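Local coordinates for penicillin-binding protein (Bacillus halodurans, PDB 3TG9) that probably acts as a serine enzyme of the beta-lactamase and penicillin-binding protein family, expected to be acylated by penicillins, at residues B[10-20]-B[319-330]; B[39-50]-B[198-207]. One frame throughout, in Å; residues are numbered along the deposited sequence.

Contact 1: B[10-20]-B[319-330]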
loop_
_atom_site.group_PDB
_atom_site.type_symbol
_atom_site.label_atom_id
_atom_site.label_comp_id
_atom_site.label_asym_id
_atom_site.label_seq_id
_atom_site.Cartn_x
_atom_site.Cartn_y
_atom_site.Cartn_z
ATOM N N ILE B 10 16.263 23.600 -14.411
ATOM C CA ILE B 10 15.765 23.984 -13.097
ATOM C C ILE B 10 15.567 22.746 -12.222
ATOM O O ILE B 10 16.053 22.679 -11.087
ATOM C CB ILE B 10 14.449 24.782 -13.205
ATOM C CG1 ILE B 10 14.718 26.179 -13.783
ATOM C CG2 ILE B 10 13.778 24.894 -11.842
ATOM C CD1 ILE B 10 13.485 26.872 -14.352
ATOM N N MET B 11 14.866 21.761 -12.762
ATOM C CA MET B 11 14.587 20.530 -12.021
ATOM C C MET B 11 15.837 19.699 -11.747
ATOM O O MET B 11 15.978 19.102 -10.674
ATOM C CB MET B 11 13.505 19.719 -12.730
ATOM C CG MET B 11 12.142 20.352 -12.537
ATOM S SD MET B 11 10.807 19.527 -13.376
ATOM C CE MET B 11 10.726 18.006 -12.411
ATOM N N GLU B 12 16.750 19.692 -12.712
ATOM C CA GLU B 12 18.013 18.983 -12.573
ATOM C C GLU B 12 18.838 19.598 -11.457
ATOM O O GLU B 12 19.451 18.889 -10.661
ATOM C CB GLU B 12 18.788 19.033 -13.890
ATOM C CG GLU B 12 19.682 17.827 -14.138
ATOM C CD GLU B 12 19.657 17.387 -15.596
ATOM O OE1 GLU B 12 19.060 18.114 -16.423
ATOM O OE2 GLU B 12 20.224 16.315 -15.914
ATOM N N ASP B 13 18.837 20.927 -11.400
ATOM C CA ASP B 13 19.618 21.652 -10.406
ATOM C C ASP B 13 19.048 21.474 -9.004
ATOM O O ASP B 13 19.790 21.407 -8.017
ATOM C CB ASP B 13 19.694 23.137 -10.773
ATOM C CG ASP B 13 20.547 23.388 -12.008
ATOM O OD1 ASP B 13 21.599 22.724 -12.154
ATOM O OD2 ASP B 13 20.168 24.248 -12.833
ATOM N N TRP B 14 17.727 21.395 -8.918
ATOM C CA TRP B 14 17.079 21.198 -7.628
ATOM C C TRP B 14 16.806 19.724 -7.346
ATOM O O TRP B 14 16.222 19.382 -6.316
ATOM C CB TRP B 14 15.793 22.019 -7.547
ATOM C CG TRP B 14 16.058 23.488 -7.511
ATOM C CD1 TRP B 14 15.955 24.371 -8.550
ATOM C CD2 TRP B 14 16.496 24.251 -6.378
ATOM N NE1 TRP B 14 16.288 25.638 -8.127
ATOM C CE2 TRP B 14 16.624 25.588 -6.799
ATOM C CE3 TRP B 14 16.783 23.928 -5.046
ATOM C CZ2 TRP B 14 17.028 26.605 -5.939
ATOM C CZ3 TRP B 14 17.185 24.940 -4.191
ATOM C CH2 TRP B 14 17.304 26.262 -4.641
ATOM N N LYS B 15 17.249 18.861 -8.258
ATOM C CA LYS B 15 17.062 17.418 -8.122
ATOM C C LYS B 15 15.605 17.090 -7.808
ATOM O O LYS B 15 15.315 16.439 -6.801
ATOM C CB LYS B 15 17.959 16.853 -7.015
ATOM C CG LYS B 15 19.389 17.367 -7.017
ATOM C CD LYS B 15 20.113 17.013 -8.300
ATOM C CE LYS B 15 21.497 17.651 -8.340
ATOM N NZ LYS B 15 22.198 17.380 -9.631
ATOM N N LEU B 16 14.692 17.543 -8.663
ATOM C CA LEU B 16 13.271 17.345 -8.406
ATOM C C LEU B 16 12.696 16.223 -9.244
ATOM O O LEU B 16 12.681 16.307 -10.475
ATOM C CB LEU B 16 12.470 18.630 -8.656
ATOM C CG LEU B 16 10.980 18.527 -8.291
ATOM C CD1 LEU B 16 10.808 18.436 -6.785
ATOM C CD2 LEU B 16 10.193 19.704 -8.834
ATOM N N SER B 17 12.215 15.180 -8.570
ATOM C CA SER B 17 11.483 14.119 -9.242
ATOM C C SER B 17 10.011 14.495 -9.343
ATOM O O SER B 17 9.299 14.556 -8.334
ATOM C CB SER B 17 11.635 12.794 -8.496
ATOM O OG SER B 17 10.809 11.795 -9.075
ATOM N N GLY B 18 9.566 14.766 -10.560
ATOM C CA GLY B 18 8.176 15.074 -10.816
ATOM C C GLY B 18 8.021 15.664 -12.203
ATOM O O GLY B 18 8.800 15.352 -13.108
ATOM N N THR B 19 7.013 16.517 -12.363
ATOM C CA THR B 19 6.755 17.213 -13.617
ATOM C C THR B 19 6.409 18.684 -13.363
ATOM O O THR B 19 5.475 18.993 -12.613
ATOM C CB THR B 19 5.603 16.563 -14.381
ATOM O OG1 THR B 19 5.988 15.240 -14.783
ATOM C CG2 THR B 19 5.240 17.392 -15.616
ATOM N N ALA B 20 7.169 19.585 -13.982
ATOM C CA ALA B 20 6.875 21.018 -13.917
ATOM C C ALA B 20 6.302 21.523 -15.235
ATOM O O ALA B 20 6.589 20.969 -16.296
ATOM C CB ALA B 20 8.124 21.805 -13.541
ATOM N N GLY B 319 10.677 20.283 -2.356
ATOM C CA GLY B 319 11.417 20.772 -3.508
ATOM C C GLY B 319 10.612 21.569 -4.520
ATOM O O GLY B 319 11.172 22.384 -5.255
ATOM N N ALA B 320 9.304 21.335 -4.582
ATOM C CA ALA B 320 8.468 21.998 -5.578
ATOM C C ALA B 320 8.506 23.523 -5.438
ATOM O O ALA B 320 8.343 24.246 -6.413
ATOM C CB ALA B 320 7.044 21.494 -5.501
ATOM N N TYR B 321 8.720 24.007 -4.224
ATOM C CA TYR B 321 8.732 25.440 -3.995
ATOM C C TYR B 321 9.942 26.100 -4.641
ATOM O O TYR B 321 9.809 27.084 -5.364
ATOM C CB TYR B 321 8.738 25.743 -2.506
ATOM C CG TYR B 321 8.978 27.199 -2.228
ATOM C CD1 TYR B 321 10.212 27.647 -1.778
ATOM C CD2 TYR B 321 7.974 28.134 -2.437
ATOM C CE1 TYR B 321 10.437 28.984 -1.531
ATOM C CE2 TYR B 321 8.186 29.475 -2.190
ATOM C CZ TYR B 321 9.420 29.894 -1.736
ATOM O OH TYR B 321 9.634 31.231 -1.485
ATOM N N ASP B 322 11.122 25.559 -4.364
ATOM C CA ASP B 322 12.357 26.073 -4.939
ATOM C C ASP B 322 12.315 26.040 -6.458
ATOM O O ASP B 322 12.847 26.928 -7.119
ATOM C CB ASP B 322 13.553 25.277 -4.430
ATOM C CG ASP B 322 13.620 25.242 -2.923
ATOM O OD1 ASP B 322 13.865 26.307 -2.318
ATOM O OD2 ASP B 322 13.421 24.150 -2.344
ATOM N N VAL B 323 11.678 25.016 -7.013
ATOM C CA VAL B 323 11.527 24.925 -8.462
ATOM C C VAL B 323 10.502 25.947 -8.931
ATOM O O VAL B 323 10.652 26.545 -9.999
ATOM C CB VAL B 323 11.148 23.496 -8.913
ATOM C CG1 VAL B 323 10.675 23.475 -10.369
ATOM C CG2 VAL B 323 12.330 22.564 -8.722
ATOM N N MET B 324 9.473 26.168 -8.119
ATOM C CA MET B 324 8.459 27.165 -8.447
ATOM C C MET B 324 9.034 28.589 -8.475
ATOM O O MET B 324 8.737 29.366 -9.383
ATOM C CB MET B 324 7.283 27.092 -7.476
ATOM C CG MET B 324 6.507 28.405 -7.351
ATOM S SD MET B 324 4.777 28.184 -7.795
ATOM C CE MET B 324 3.989 29.124 -6.500
ATOM N N ALA B 325 9.848 28.922 -7.477
ATOM C CA ALA B 325 10.510 30.222 -7.431
ATOM C C ALA B 325 11.414 30.423 -8.650
ATOM O O ALA B 325 11.406 31.486 -9.268
ATOM C CB ALA B 325 11.306 30.367 -6.142
ATOM N N ALA B 326 12.183 29.391 -8.995
ATOM C CA ALA B 326 13.073 29.439 -10.153
ATOM C C ALA B 326 12.313 29.748 -11.429
ATOM O O ALA B 326 12.828 30.432 -12.313
ATOM C CB ALA B 326 13.832 28.137 -10.302
ATOM N N ILE B 327 11.083 29.251 -11.513
ATOM C CA ILE B 327 10.280 29.398 -12.720
ATOM C C ILE B 327 9.584 30.752 -12.787
ATOM O O ILE B 327 9.522 31.368 -13.851
ATOM C CB ILE B 327 9.197 28.303 -12.833
ATOM C CG1 ILE B 327 9.826 26.912 -12.982
ATOM C CG2 ILE B 327 8.267 28.597 -13.996
ATOM C CD1 ILE B 327 8.793 25.776 -13.116
ATOM N N GLU B 328 9.036 31.213 -11.668
ATOM C CA GLU B 328 8.304 32.468 -11.692
ATOM C C GLU B 328 9.274 33.629 -11.903
ATOM O O GLU B 328 8.881 34.705 -12.363
ATOM C CB GLU B 328 7.428 32.640 -10.446
ATOM C CG GLU B 328 8.162 32.627 -9.131
ATOM C CD GLU B 328 7.216 32.848 -7.958
ATOM O OE1 GLU B 328 6.011 32.536 -8.081
ATOM O OE2 GLU B 328 7.678 33.336 -6.908
ATOM N N ALA B 329 10.541 33.389 -11.576
ATOM C CA ALA B 329 11.619 34.309 -11.902
ATOM C C ALA B 329 11.709 34.514 -13.409
ATOM O O ALA B 329 11.748 35.655 -13.888
ATOM C CB ALA B 329 12.942 33.767 -11.373
ATOM N N LEU B 330 11.739 33.405 -14.149
ATOM C CA LEU B 330 11.733 33.434 -15.612
ATOM C C LEU B 330 10.727 34.444 -16.161
ATOM O O LEU B 330 10.988 35.123 -17.152
ATOM C CB LEU B 330 11.430 32.043 -16.170
ATOM C CG LEU B 330 12.604 31.119 -16.513
ATOM C CD1 LEU B 330 13.722 31.184 -15.479
ATOM C CD2 LEU B 330 12.102 29.695 -16.697
#

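Contact 2: B[39-50]-B[198-207]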
loop_
_atom_site.group_PDB
_atom_site.type_symbol
_atom_site.label_atom_id
_atom_site.label_comp_id
_atom_site.label_asym_id
_atom_site.label_seq_id
_atom_site.Cartn_x
_atom_site.Cartn_y
_atom_site.Cartn_z
ATOM N N ARG B 39 10.362 4.050 -8.846
ATOM C CA ARG B 39 11.790 3.776 -8.760
ATOM C C ARG B 39 12.104 2.298 -9.037
ATOM O O ARG B 39 12.829 1.971 -9.984
ATOM C CB ARG B 39 12.322 4.194 -7.391
ATOM C CG ARG B 39 12.056 5.654 -7.057
ATOM C CD ARG B 39 12.755 6.078 -5.782
ATOM N NE ARG B 39 12.373 7.435 -5.392
ATOM C CZ ARG B 39 12.934 8.113 -4.396
ATOM N NH1 ARG B 39 13.915 7.573 -3.701
ATOM N NH2 ARG B 39 12.519 9.335 -4.104
ATOM N N ALA B 40 11.550 1.408 -8.221
ATOM C CA ALA B 40 11.750 -0.027 -8.412
ATOM C C ALA B 40 11.643 -0.436 -9.886
ATOM O O ALA B 40 12.593 -0.963 -10.457
ATOM C CB ALA B 40 10.765 -0.824 -7.555
ATOM N N GLU B 41 10.490 -0.185 -10.496
ATOM C CA GLU B 41 10.240 -0.578 -11.880
ATOM C C GLU B 41 10.874 0.352 -12.906
ATOM O O GLU B 41 10.665 0.189 -14.109
ATOM C CB GLU B 41 8.736 -0.662 -12.140
ATOM C CG GLU B 41 8.019 -1.590 -11.188
ATOM C CD GLU B 41 8.422 -3.040 -11.400
ATOM O OE1 GLU B 41 8.603 -3.419 -12.576
ATOM O OE2 GLU B 41 8.554 -3.791 -10.397
ATOM N N ARG B 42 11.628 1.338 -12.436
ATOM C CA ARG B 42 12.333 2.239 -13.337
ATOM C C ARG B 42 11.395 2.863 -14.366
ATOM O O ARG B 42 11.756 3.032 -15.533
ATOM C CB ARG B 42 13.455 1.487 -14.054
ATOM C CG ARG B 42 14.451 0.837 -13.118
ATOM C CD ARG B 42 15.193 1.888 -12.324
ATOM N NE ARG B 42 16.037 2.708 -13.190
ATOM C CZ ARG B 42 17.347 2.530 -13.334
ATOM N NH1 ARG B 42 17.963 1.561 -12.662
ATOM N NH2 ARG B 42 18.040 3.318 -14.145
ATOM N N ILE B 43 10.175 3.179 -13.945
ATOM C CA ILE B 43 9.269 3.915 -14.811
ATOM C C ILE B 43 9.496 5.403 -14.577
ATOM O O ILE B 43 9.199 5.921 -13.502
ATOM C CB ILE B 43 7.798 3.562 -14.555
ATOM C CG1 ILE B 43 7.578 2.052 -14.711
ATOM C CG2 ILE B 43 6.894 4.356 -15.504
ATOM C CD1 ILE B 43 6.132 1.615 -14.529
ATOM N N PRO B 44 10.051 6.090 -15.580
ATOM C CA PRO B 44 10.384 7.510 -15.429
ATOM C C PRO B 44 9.124 8.338 -15.279
ATOM O O PRO B 44 8.087 7.983 -15.851
ATOM C CB PRO B 44 11.052 7.869 -16.772
ATOM C CG PRO B 44 11.354 6.534 -17.446
ATOM C CD PRO B 44 10.305 5.591 -16.944
ATOM N N ASN B 45 9.212 9.428 -14.524
ATOM C CA ASN B 45 8.169 10.438 -14.564
ATOM C C ASN B 45 8.098 11.000 -15.969
ATOM O O ASN B 45 9.132 11.335 -16.557
ATOM C CB ASN B 45 8.487 11.561 -13.584
ATOM C CG ASN B 45 8.162 11.191 -12.163
ATOM O OD1 ASN B 45 7.069 10.716 -11.875
ATOM N ND2 ASN B 45 9.110 11.405 -11.262
ATOM N N GLU B 46 6.889 11.097 -16.514
ATOM C CA GLU B 46 6.693 11.718 -17.825
ATOM C C GLU B 46 5.635 12.829 -17.767
ATOM O O GLU B 46 5.106 13.127 -16.699
ATOM C CB GLU B 46 6.305 10.669 -18.865
ATOM C CG GLU B 46 4.940 10.059 -18.638
ATOM C CD GLU B 46 4.171 9.867 -19.930
ATOM O OE1 GLU B 46 4.418 10.637 -20.885
ATOM O OE2 GLU B 46 3.313 8.955 -19.990
ATOM N N HIS B 47 5.315 13.437 -18.907
ATOM C CA HIS B 47 4.364 14.550 -18.919
ATOM C C HIS B 47 2.967 14.111 -18.487
ATOM O O HIS B 47 2.222 14.888 -17.900
ATOM C CB HIS B 47 4.300 15.230 -20.302
ATOM C CG HIS B 47 5.595 15.850 -20.742
ATOM N ND1 HIS B 47 5.702 16.621 -21.880
ATOM C CD2 HIS B 47 6.831 15.818 -20.191
ATOM C CE1 HIS B 47 6.954 17.026 -22.018
ATOM N NE2 HIS B 47 7.660 16.555 -21.004
ATOM N N HIS B 48 2.605 12.865 -18.758
ATOM C CA HIS B 48 1.232 12.433 -18.505
ATOM C C HIS B 48 1.081 11.636 -17.214
ATOM O O HIS B 48 0.017 11.093 -16.926
ATOM C CB HIS B 48 0.682 11.676 -19.714
ATOM C CG HIS B 48 0.717 12.480 -20.976
ATOM N ND1 HIS B 48 1.764 12.414 -21.871
ATOM C CD2 HIS B 48 -0.146 13.399 -21.472
ATOM C CE1 HIS B 48 1.534 13.244 -22.876
ATOM N NE2 HIS B 48 0.383 13.854 -22.657
ATOM N N THR B 49 2.156 11.586 -16.439
ATOM C CA THR B 49 2.153 10.941 -15.134
ATOM C C THR B 49 1.237 11.701 -14.181
ATOM O O THR B 49 1.339 12.927 -14.068
ATOM C CB THR B 49 3.554 10.970 -14.510
ATOM O OG1 THR B 49 4.506 10.384 -15.406
ATOM C CG2 THR B 49 3.569 10.226 -13.192
ATOM N N ARG B 50 0.350 10.980 -13.497
ATOM C CA ARG B 50 -0.485 11.590 -12.464
ATOM C C ARG B 50 0.222 11.671 -11.119
ATOM O O ARG B 50 0.865 10.713 -10.688
ATOM C CB ARG B 50 -1.784 10.821 -12.283
ATOM C CG ARG B 50 -2.763 11.043 -13.376
ATOM C CD ARG B 50 -2.775 9.863 -14.339
ATOM N NE ARG B 50 -4.078 9.821 -14.974
ATOM C CZ ARG B 50 -4.735 8.716 -15.263
ATOM N NH1 ARG B 50 -4.190 7.533 -15.004
ATOM N NH2 ARG B 50 -5.931 8.806 -15.836
ATOM N N PRO B 198 -4.400 3.548 -11.045
ATOM C CA PRO B 198 -4.434 3.289 -12.485
ATOM C C PRO B 198 -3.055 3.520 -13.089
ATOM O O PRO B 198 -2.136 3.928 -12.376
ATOM C CB PRO B 198 -5.437 4.320 -13.009
ATOM C CG PRO B 198 -5.895 5.125 -11.777
ATOM C CD PRO B 198 -4.883 4.898 -10.719
ATOM N N ALA B 199 -2.911 3.238 -14.375
ATOM C CA ALA B 199 -1.639 3.404 -15.068
ATOM C C ALA B 199 -1.198 4.858 -15.048
ATOM O O ALA B 199 -2.011 5.760 -14.847
ATOM C CB ALA B 199 -1.764 2.922 -16.509
ATOM N N LYS B 200 0.090 5.084 -15.273
ATOM C CA LYS B 200 0.607 6.440 -15.409
ATOM C C LYS B 200 0.288 7.280 -14.175
ATOM O O LYS B 200 -0.218 8.403 -14.264
ATOM C CB LYS B 200 0.097 7.082 -16.702
ATOM C CG LYS B 200 0.723 6.444 -17.958
ATOM C CD LYS B 200 0.458 7.227 -19.247
ATOM C CE LYS B 200 -0.689 6.624 -20.069
ATOM N NZ LYS B 200 -2.046 7.033 -19.590
ATOM N N THR B 201 0.607 6.699 -13.023
ATOM C CA THR B 201 0.431 7.334 -11.732
ATOM C C THR B 201 1.715 7.147 -10.950
ATOM O O THR B 201 2.250 6.051 -10.883
ATOM C CB THR B 201 -0.717 6.707 -10.934
ATOM O OG1 THR B 201 -1.892 6.648 -11.751
ATOM C CG2 THR B 201 -1.010 7.537 -9.697
ATOM N N ALA B 202 2.225 8.222 -10.374
ATOM C CA ALA B 202 3.480 8.138 -9.655
ATOM C C ALA B 202 3.227 7.674 -8.222
ATOM O O ALA B 202 2.199 8.020 -7.624
ATOM C CB ALA B 202 4.195 9.498 -9.675
ATOM N N LEU B 203 4.151 6.872 -7.697
ATOM C CA LEU B 203 4.160 6.503 -6.289
ATOM C C LEU B 203 4.860 7.618 -5.519
ATOM O O LEU B 203 5.736 8.302 -6.063
ATOM C CB LEU B 203 4.868 5.154 -6.062
ATOM C CG LEU B 203 4.050 3.882 -6.349
ATOM C CD1 LEU B 203 3.509 3.910 -7.754
ATOM C CD2 LEU B 203 4.857 2.604 -6.133
ATOM N N GLY B 204 4.467 7.802 -4.260
ATOM C CA GLY B 204 5.023 8.853 -3.432
ATOM C C GLY B 204 6.125 8.321 -2.550
ATOM O O GLY B 204 5.910 7.391 -1.779
ATOM N N TYR B 205 7.317 8.889 -2.675
ATOM C CA TYR B 205 8.463 8.360 -1.954
ATOM C C TYR B 205 8.838 9.201 -0.737
ATOM O O TYR B 205 8.924 10.443 -0.802
ATOM C CB TYR B 205 9.648 8.151 -2.902
ATOM C CG TYR B 205 9.357 7.080 -3.932
ATOM C CD1 TYR B 205 9.653 5.744 -3.674
ATOM C CD2 TYR B 205 8.746 7.396 -5.138
ATOM C CE1 TYR B 205 9.372 4.753 -4.603
ATOM C CE2 TYR B 205 8.454 6.410 -6.073
ATOM C CZ TYR B 205 8.771 5.087 -5.796
ATOM O OH TYR B 205 8.483 4.107 -6.717
ATOM N N ILE B 206 9.036 8.495 0.373
ATOM C CA ILE B 206 9.439 9.086 1.636
ATOM C C ILE B 206 10.877 8.693 1.926
ATOM O O ILE B 206 11.207 7.504 1.953
ATOM C CB ILE B 206 8.588 8.554 2.811
ATOM C CG1 ILE B 206 7.090 8.719 2.543
ATOM C CG2 ILE B 206 8.992 9.240 4.103
ATOM C CD1 ILE B 206 6.205 8.084 3.620
ATOM N N ASP B 207 11.730 9.685 2.153
ATOM C CA ASP B 207 13.121 9.423 2.488
ATOM C C ASP B 207 13.321 9.561 3.984
ATOM O O ASP B 207 12.880 10.544 4.589
ATOM C CB ASP B 207 14.038 10.335 1.679
ATOM C CG ASP B 207 14.116 9.911 0.226
ATOM O OD1 ASP B 207 14.670 8.824 -0.048
ATOM O OD2 ASP B 207 13.604 10.641 -0.648
HETATM O O HOH W 1 9.104 1.648 -6.296
#

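Contact 1: B[10-20]-B[319-330]
The N-terminal and C-terminal helices of this beta-lactamase-type fold pack side by side on the large antiparallel sheet, and Ile10 of helix 7-13 joins them as a knob in a hole. Its side chain sits among Val323, Ala326, Ile327 and Leu330 of helix 320-330. The two branches of Ile10 divide the work. With chi1 at -71°, CG1 lies beside the backbone N and CG2 is anti to it. CG2 lies 3.6 Å from Ala326 CB, with Val323 CG1 next to it. CD1 reaches further, to 3.9 Å from Ile327 CG1, and meets Leu330 CD2 tip to tip. Val323 presents its two methyls to different neighbours. Its CG1 faces Ile10 and Met11, while its CG2 touches Leu16 CD2 at 3.6 Å and Trp14 CB at 3.7 Å.

Trp14 closes the exposed side. Asp322 CB stands over one face of the indole in a CH-pi contact, 3.5 Å from the centroid of the six-membered ring and 10° off its normal. Lys15 ends the first helix in a Schellman motif, with Leu16 N bonded to Met11 O. The chain then turns into strand 18-24, and Leu16 CD1 lies 3.9 Å from the backbone C of Gly319, the N-cap of helix 320-330. Ala20 CB, on the strand itself, touches Ile327 CD1.

Strand 308-314 of the sheet backs the contact: Val312 meets Leu16 and Ala320, and Val310 meets Ile327. The contact between the segments is chiefly apolar, so its hold depends on the fit of methyl groups. At its solvent-accessible rim the acid Asp322 packs through its methylene, while its carboxylate lies nearly parallel to the indole, the planes 12° apart.

Contact 2: B[39-50]-B[198-207]
Arg50 and Thr201 form a single beta bridge, with Arg50 N bonded to Lys200 O at 2.7 Å and Ala202 N bonded to Arg50 O at 2.9 Å. The second bond is nearly straight, 176° at the hydrogen. The bridge comes just before strand 51-52, whose Phe51 touches Ala202. Thr49 CG2, anti to the backbone N, lies against Ala202, 3.6 Å from its CB. Its other branch, OG1, accepts a hydrogen bond from Glu46 N within the type I turn from Glu46 to Thr49. On the outer side, the aliphatic chain of Lys200 crosses the Glu46 carboxylate, and CD comes to 3.4 Å from OE2. Arg50 bends at chi2 and places NH1 near Ala199 O in a weak hydrogen bond, while its NE is bonded to Glu188 O.

At the other end, Arg39 and Tyr205 run past each other in opposite directions. Tyr205 belongs to strand 205-207, which pairs antiparallel with strand 213-215. The Arg39 chain is extended from CG to NE and lies along the ring. CG makes a CH-pi contact over the face, 3.7 Å from the ring centroid. Further out, the guanidinium is stacked on the tyrosine, with planes at 24°. Arg39 N donates to Tyr205 OH at 2.8 Å. A water at the ring edge also binds OH and accepts from Ala40 N. The salt bridge from Arg39 NH2 to Asp207 OD2 is long, 3.9 Å.

Trp213 adds a cation-pi contact to Arg39 and meets the Tyr205 ring edge to face. Ala40 packs on Leu197 of the second subunit, and Ala199 on Ala40 of that subunit. Backbone-to-backbone bonds thus fix one end; at the other, the tyrosine ring packs on the arginine side chain and its oxygen accepts from the backbone.

How the contacts relate
The centres of the two contacts lie about 18 Å apart, each about 19 Å from the centre of the chain. Contact 1 joins the two ends of the modelled chain, and contact 2 is nested inside the loop it closes. They meet where strand 18-24 passes residues 39-50: Thr19 OG1 is hydrogen-bonded to Glu46 O. Asn315, just after strand 308-314, serves both, bonding to Ser17 on one side and to Asn45, Leu203 and Tyr205 on the other. Contact 1 packs the terminal helices on the large sheet; contact 2 ties together loops beside its edge strand 30-34. Contact 2 alone also reaches the second subunit.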